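Local coordinates for scarecrow-like protein 3 (Arabidopsis thaliana, PDB 6KPB) that probably acts as a transcription factor in plant development, binding zinc finger proteins of the IDD family such as JACKDAW, at residues A[415-418]-A[419-423]; A[135-138]-A[139-143]. One frame throughout, in Å; residues are numbered along the deposited sequence.

Contact 1: residues A[415-418]-A[419-423]; sequences RHEK and LEKWS
Lys418 and Trp422 meet at the first turn of helix 419-428, with Lys418 in the N-cap position where a loop of the predicted SAW region of this GRAS protein turns helical. Among the backbone bonds, Trp422 N donates to Lys418 O over 3.3 Å, and Lys421 N adds a weak bond to the same oxygen. The indole reaches one residue further back: chi1 (-74°) sets its CG beside the backbone N and chi2 (114°) turns the ring, so that NE1 makes a weak, bent hydrogen bond of 3.2 Å to Glu417 O, near the ring plane. Among the charges, Glu417 OE2 and Lys421 NZ form only a long salt bridge at 3.9 Å; the carboxylate is held mainly by Arg425 at OE1, while Asn356 bonds OE2. Lys421 still packs its chain on this acid, CD lying 3.4 Å from Glu417 OE1. The ammonium of Lys418 makes its salt bridge with Asp352 OD1, which also accepts the N-H of Leu419 and so ties down the helix start. One turn on, Ser423 OG and Ser423 N both bond Leu419 O, the hydroxyl from 3.2 Å and 43° above the carbonyl plane.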
ATOM      1  N   ARG A 415       9.852  -0.344  22.358  1.00 88.69           N
ATOM      2  CA  ARG A 415      10.135   0.244  23.668  1.00 91.61           C
ATOM      3  C   ARG A 415      11.625   0.086  23.964  1.00 89.71           C
ATOM      4  O   ARG A 415      12.056  -0.747  24.765  1.00 81.58           O
ATOM      5  CB  ARG A 415       9.265  -0.399  24.741  1.00 94.19           C
ATOM      6  CG  ARG A 415       7.781  -0.129  24.556  1.00 96.67           C
ATOM      7  CD  ARG A 415       6.943  -0.857  25.590  1.00 93.23           C
ATOM      8  NE  ARG A 415       5.557  -0.401  25.578  1.00 96.71           N
ATOM      9  CZ  ARG A 415       5.084   0.561  26.362  1.00 93.32           C
ATOM     10  NH1 ARG A 415       5.886   1.164  27.228  1.00 90.63           N
ATOM     11  NH2 ARG A 415       3.809   0.919  26.286  1.00 91.28           N
ATOM     12  N   HIS A 416      12.419   0.918  23.299  1.00 81.05           N
ATOM     13  CA  HIS A 416      13.866   0.859  23.449  1.00 79.10           C
ATOM     14  C   HIS A 416      14.287   1.428  24.799  1.00 84.18           C
ATOM     15  O   HIS A 416      13.759   2.445  25.256  1.00 87.24           O
ATOM     16  CB  HIS A 416      14.544   1.629  22.316  1.00 73.72           C
ATOM     17  CG  HIS A 416      14.048   1.259  20.951  1.00 83.47           C
ATOM     18  ND1 HIS A 416      13.988   2.161  19.910  1.00 79.27           N
ATOM     19  CD2 HIS A 416      13.587   0.085  20.458  1.00 77.02           C
ATOM     20  CE1 HIS A 416      13.510   1.560  18.835  1.00 79.01           C
ATOM     21  NE2 HIS A 416      13.260   0.299  19.140  1.00 87.03           N
ATOM     22  N   GLU A 417      15.245   0.762  25.441  1.00 84.36           N
ATOM     23  CA  GLU A 417      15.806   1.229  26.699  1.00 80.58           C
ATOM     24  C   GLU A 417      17.322   1.102  26.641  1.00 81.40           C
ATOM     25  O   GLU A 417      17.872   0.393  25.795  1.00 81.59           O
ATOM     26  CB  GLU A 417      15.236   0.456  27.898  1.00 92.15           C
ATOM     27  CG  GLU A 417      13.744   0.676  28.118  1.00 97.44           C
ATOM     28  CD  GLU A 417      13.267   0.165  29.465  1.00106.39           C
ATOM     29  OE1 GLU A 417      13.892  -0.775  30.001  1.00106.17           O
ATOM     30  OE2 GLU A 417      12.272   0.709  29.990  1.00108.98           O
ATOM     31  N   LYS A 418      17.995   1.805  27.548  1.00 85.65           N
ATOM     32  CA  LYS A 418      19.448   1.844  27.519  1.00 84.12           C
ATOM     33  C   LYS A 418      20.042   0.558  28.094  1.00 91.33           C
ATOM     34  O   LYS A 418      19.358  -0.259  28.716  1.00 93.46           O
ATOM     35  CB  LYS A 418      19.976   3.062  28.277  1.00 81.58           C
ATOM     36  CG  LYS A 418      19.692   4.390  27.589  1.00 85.26           C
ATOM     37  CD  LYS A 418      20.751   5.429  27.927  1.00 94.34           C
ATOM     38  CE  LYS A 418      22.044   5.179  27.163  1.00 94.84           C
ATOM     39  NZ  LYS A 418      21.861   5.333  25.691  1.00 98.17           N
ATOM     40  N   LEU A 419      21.351   0.396  27.876  1.00 88.70           N
ATOM     41  CA  LEU A 419      22.036  -0.836  28.257  1.00 80.60           C
ATOM     42  C   LEU A 419      22.010  -1.053  29.765  1.00 92.45           C
ATOM     43  O   LEU A 419      21.889  -2.192  30.232  1.00 94.93           O
ATOM     44  CB  LEU A 419      23.477  -0.801  27.745  1.00 83.16           C
ATOM     45  CG  LEU A 419      24.452  -1.862  28.254  1.00 89.88           C
ATOM     46  CD1 LEU A 419      24.031  -3.253  27.805  1.00 77.99           C
ATOM     47  CD2 LEU A 419      25.868  -1.547  27.792  1.00 83.26           C
ATOM     48  N   GLU A 420      22.126   0.027  30.542  1.00 93.30           N
ATOM     49  CA  GLU A 420      22.159  -0.105  31.996  1.00 87.07           C
ATOM     50  C   GLU A 420      20.871  -0.722  32.527  1.00 92.00           C
ATOM     51  O   GLU A 420      20.898  -1.522  33.470  1.00 87.39           O
ATOM     52  CB  GLU A 420      22.412   1.259  32.636  1.00 83.33           C
ATOM     53  CG  GLU A 420      22.210   1.298  34.139  1.00101.65           C
ATOM     54  CD  GLU A 420      22.720   2.583  34.757  1.00127.18           C
ATOM     55  OE1 GLU A 420      23.723   3.129  34.249  1.00133.01           O
ATOM     56  OE2 GLU A 420      22.117   3.052  35.746  1.00136.01           O
ATOM     57  N   LYS A 421      19.731  -0.366  31.930  1.00 95.58           N
ATOM     58  CA  LYS A 421      18.468  -0.970  32.342  1.00 94.57           C
ATOM     59  C   LYS A 421      18.411  -2.445  31.967  1.00 95.42           C
ATOM     60  O   LYS A 421      17.925  -3.270  32.750  1.00 93.62           O
ATOM     61  CB  LYS A 421      17.294  -0.214  31.722  1.00 86.90           C
ATOM     62  CG  LYS A 421      16.869   1.016  32.502  1.00 90.01           C
ATOM     63  CD  LYS A 421      15.379   1.270  32.341  1.00110.11           C
ATOM     64  CE  LYS A 421      14.870   2.257  33.379  1.00129.69           C
ATOM     65  NZ  LYS A 421      13.380   2.294  33.428  1.00135.24           N
ATOM     66  N   TRP A 422      18.901  -2.795  30.775  1.00 87.90           N
ATOM     67  CA  TRP A 422      18.878  -4.191  30.351  1.00 89.73           C
ATOM     68  C   TRP A 422      19.765  -5.057  31.235  1.00 97.59           C
ATOM     69  O   TRP A 422      19.407  -6.197  31.554  1.00 95.52           O
ATOM     70  CB  TRP A 422      19.304  -4.307  28.889  1.00 76.76           C
ATOM     71  CG  TRP A 422      18.259  -3.840  27.933  1.00 90.49           C
ATOM     72  CD1 TRP A 422      18.328  -2.758  27.104  1.00 87.09           C
ATOM     73  CD2 TRP A 422      16.975  -4.434  27.714  1.00 93.28           C
ATOM     74  NE1 TRP A 422      17.167  -2.646  26.377  1.00 81.32           N
ATOM     75  CE2 TRP A 422      16.321  -3.663  26.734  1.00 88.79           C
ATOM     76  CE3 TRP A 422      16.317  -5.545  28.251  1.00 95.22           C
ATOM     77  CZ2 TRP A 422      15.041  -3.967  26.280  1.00 94.26           C
ATOM     78  CZ3 TRP A 422      15.046  -5.845  27.798  1.00 92.76           C
ATOM     79  CH2 TRP A 422      14.421  -5.060  26.823  1.00 98.54           C
ATOM     80  N   SER A 423      20.923  -4.533  31.643  1.00 92.69           N
ATOM     81  CA  SER A 423      21.835  -5.309  32.478  1.00 89.62           C
ATOM     82  C   SER A 423      21.179  -5.688  33.799  1.00 95.30           C
ATOM     83  O   SER A 423      21.194  -6.857  34.196  1.00100.20           O
ATOM     84  CB  SER A 423      23.125  -4.526  32.718  1.00 99.45           C
ATOM     85  OG  SER A 423      23.836  -4.339  31.507  1.00100.74           O
TER

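Contact 2: residues A[135-138]-A[139-143]; sequences VRRL and FFEMF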
ATOM      1  N   VAL A 135      14.459  -4.605   2.394  1.00 79.31           N
ATOM      2  CA  VAL A 135      14.867  -3.506   3.264  1.00 87.22           C
ATOM      3  C   VAL A 135      15.777  -4.006   4.383  1.00 82.77           C
ATOM      4  O   VAL A 135      16.680  -3.283   4.823  1.00 84.83           O
ATOM      5  CB  VAL A 135      13.634  -2.760   3.810  1.00 84.13           C
ATOM      6  CG1 VAL A 135      12.856  -3.621   4.793  1.00 96.88           C
ATOM      7  CG2 VAL A 135      14.044  -1.441   4.452  1.00 78.29           C
ATOM      8  N   ARG A 136      15.579  -5.244   4.851  1.00 70.32           N
ATOM      9  CA  ARG A 136      16.483  -5.800   5.855  1.00 72.19           C
ATOM     10  C   ARG A 136      17.873  -6.027   5.273  1.00 76.35           C
ATOM     11  O   ARG A 136      18.880  -5.823   5.960  1.00 69.91           O
ATOM     12  CB  ARG A 136      15.926  -7.107   6.418  1.00 73.17           C
ATOM     13  CG  ARG A 136      14.628  -6.952   7.188  1.00 80.31           C
ATOM     14  CD  ARG A 136      14.300  -8.210   7.973  1.00 85.01           C
ATOM     15  NE  ARG A 136      12.865  -8.348   8.198  1.00106.47           N
ATOM     16  CZ  ARG A 136      12.077  -9.156   7.497  1.00112.60           C
ATOM     17  NH1 ARG A 136      12.588  -9.906   6.530  1.00110.31           N
ATOM     18  NH2 ARG A 136      10.780  -9.221   7.766  1.00115.68           N
ATOM     19  N   ARG A 137      17.944  -6.460   4.012  1.00 67.76           N
ATOM     20  CA  ARG A 137      19.240  -6.593   3.354  1.00 72.87           C
ATOM     21  C   ARG A 137      19.935  -5.241   3.254  1.00 80.53           C
ATOM     22  O   ARG A 137      21.151  -5.141   3.454  1.00 76.42           O
ATOM     23  CB  ARG A 137      19.062  -7.221   1.970  1.00 74.11           C
ATOM     24  CG  ARG A 137      20.322  -7.847   1.383  1.00 94.10           C
ATOM     25  CD  ARG A 137      21.160  -6.837   0.604  1.00124.70           C
ATOM     26  NE  ARG A 137      20.618  -6.562  -0.724  1.00141.11           N
ATOM     27  CZ  ARG A 137      21.073  -5.612  -1.536  1.00141.94           C
ATOM     28  NH1 ARG A 137      22.078  -4.833  -1.157  1.00139.74           N
ATOM     29  NH2 ARG A 137      20.520  -5.435  -2.729  1.00138.35           N
ATOM     30  N   LEU A 138      19.171  -4.184   2.956  1.00 86.48           N
ATOM     31  CA  LEU A 138      19.757  -2.851   2.848  1.00 86.15           C
ATOM     32  C   LEU A 138      20.316  -2.380   4.185  1.00 78.68           C
ATOM     33  O   LEU A 138      21.419  -1.823   4.242  1.00 75.25           O
ATOM     34  CB  LEU A 138      18.716  -1.862   2.323  1.00 85.91           C
ATOM     35  CG  LEU A 138      18.293  -2.029   0.862  1.00 85.97           C
ATOM     36  CD1 LEU A 138      17.136  -1.101   0.529  1.00 80.21           C
ATOM     37  CD2 LEU A 138      19.472  -1.774  -0.066  1.00 76.50           C
ATOM     38  N   PHE A 139      19.569  -2.588   5.273  1.00 71.29           N
ATOM     39  CA  PHE A 139      20.080  -2.240   6.596  1.00 75.15           C
ATOM     40  C   PHE A 139      21.369  -2.991   6.895  1.00 67.61           C
ATOM     41  O   PHE A 139      22.336  -2.410   7.403  1.00 65.81           O
ATOM     42  CB  PHE A 139      19.021  -2.536   7.659  1.00 68.39           C
ATOM     43  CG  PHE A 139      19.448  -2.192   9.060  1.00 70.30           C
ATOM     44  CD1 PHE A 139      19.723  -0.880   9.415  1.00 69.85           C
ATOM     45  CD2 PHE A 139      19.555  -3.177  10.029  1.00 74.39           C
ATOM     46  CE1 PHE A 139      20.111  -0.560  10.705  1.00 74.14           C
ATOM     47  CE2 PHE A 139      19.941  -2.863  11.324  1.00 71.45           C
ATOM     48  CZ  PHE A 139      20.219  -1.553  11.661  1.00 72.62           C
ATOM     49  N   PHE A 140      21.409  -4.282   6.559  1.00 78.37           N
ATOM     50  CA  PHE A 140      22.605  -5.084   6.782  1.00 73.65           C
ATOM     51  C   PHE A 140      23.798  -4.556   5.995  1.00 73.86           C
ATOM     52  O   PHE A 140      24.938  -4.652   6.463  1.00 82.70           O
ATOM     53  CB  PHE A 140      22.320  -6.540   6.410  1.00 67.91           C
ATOM     54  CG  PHE A 140      23.525  -7.433   6.462  1.00 75.81           C
ATOM     55  CD1 PHE A 140      23.933  -7.999   7.659  1.00 79.19           C
ATOM     56  CD2 PHE A 140      24.244  -7.719   5.313  1.00 80.38           C
ATOM     57  CE1 PHE A 140      25.040  -8.824   7.711  1.00 70.81           C
ATOM     58  CE2 PHE A 140      25.352  -8.546   5.358  1.00 85.85           C
ATOM     59  CZ  PHE A 140      25.750  -9.099   6.558  1.00 79.10           C
ATOM     60  N   GLU A 141      23.564  -3.994   4.808  1.00 85.82           N
ATOM     61  CA  GLU A 141      24.653  -3.578   3.931  1.00 71.46           C
ATOM     62  C   GLU A 141      24.978  -2.093   4.015  1.00 69.47           C
ATOM     63  O   GLU A 141      26.140  -1.719   3.826  1.00 74.83           O
ATOM     64  CB  GLU A 141      24.330  -3.936   2.476  1.00 76.06           C
ATOM     65  CG  GLU A 141      24.067  -5.416   2.252  1.00 94.92           C
ATOM     66  CD  GLU A 141      24.574  -5.906   0.910  1.00128.74           C
ATOM     67  OE1 GLU A 141      25.564  -6.668   0.893  1.00140.85           O
ATOM     68  OE2 GLU A 141      23.991  -5.527  -0.128  1.00136.48           O
ATOM     69  N   MET A 142      23.995  -1.236   4.289  1.00 66.90           N
ATOM     70  CA  MET A 142      24.254   0.195   4.383  1.00 76.17           C
ATOM     71  C   MET A 142      24.715   0.626   5.769  1.00 73.91           C
ATOM     72  O   MET A 142      25.286   1.714   5.906  1.00 72.60           O
ATOM     73  CB  MET A 142      23.003   0.985   3.985  1.00 68.96           C
ATOM     74  CG  MET A 142      22.481   0.643   2.596  1.00 73.24           C
ATOM     75  SD  MET A 142      20.961   1.509   2.172  1.00 83.62           S
ATOM     76  CE  MET A 142      21.602   3.149   1.844  1.00 87.29           C
ATOM     77  N   PHE A 143      24.489  -0.197   6.791  1.00 82.48           N
ATOM     78  CA  PHE A 143      24.931   0.080   8.146  1.00 72.65           C
ATOM     79  C   PHE A 143      25.812  -1.054   8.655  1.00 74.50           C
ATOM     80  O   PHE A 143      25.632  -2.210   8.258  1.00 82.94           O
ATOM     81  CB  PHE A 143      23.740   0.262   9.097  1.00 73.25           C
ATOM     82  CG  PHE A 143      22.910   1.477   8.801  1.00 84.38           C
ATOM     83  CD1 PHE A 143      21.875   1.420   7.883  1.00 85.27           C
ATOM     84  CD2 PHE A 143      23.163   2.678   9.444  1.00 81.01           C
ATOM     85  CE1 PHE A 143      21.111   2.537   7.609  1.00 80.88           C
ATOM     86  CE2 PHE A 143      22.403   3.799   9.174  1.00 85.40           C
ATOM     87  CZ  PHE A 143      21.374   3.729   8.256  1.00 87.41           C
TER
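Met142 carries its CG anti to the carbonyl carbon (chi1 -56°) and then runs extended through chi2 (177°), which lays the thioether beside Leu138, SD 4.1 Å from Leu138 CB. Arg137 is folded instead, its chain bending at chi2 (-88°) and chi3, which brings the guanidinium near Glu141; a salt bridge there is doubtful, because Arg137 NH1 and Glu141 OE2 are modelled too close. Under these side chains runs the last part of helix 129-142. Phe139 N bonds Val135 O at 3.0 Å, and Phe140 N follows with Arg136 O. Leu138 O accepts from Met142 N at 2.6 Å and more weakly from Glu141 N. Phe143 leaves helical angles, although its N still reaches Phe139 O at 3.1 Å. Met142 also touches Leu378 of helix 360-381 and Val382 in the loop after it. With an alanine at Met142 the thioether is gone, and Leu138 CB would probably lose its neighbour, along with the cover that Met142 gives Leu378 and Val382. Leu138 and Phe139 pack on helix 387-406 through Val392 and Leu396, Phe140 lies against Leu146 and Tyr150 of helix 145-160, and Phe143 joins Met142 on helix 360-381.

In the fold
Contacts 1 and 2 lie on opposite sides of the chain's centre, with their own centres 24 Å apart and their nearest atoms about 10 Å apart, so they do not touch. Helix 387-406 relates them: it packs against the end of helix 129-142, then leads into the loop that carries 415-418. Contact 1 marks a helix start that lies on the mixed sheet, touching strands 345-351, 464-469 and 472-482, whereas contact 2 marks a helix end packed among other helices. One belongs to the predicted SAW region and the other largely to the predicted VHIID region. Neither is touched by the other protein chain of the assembly.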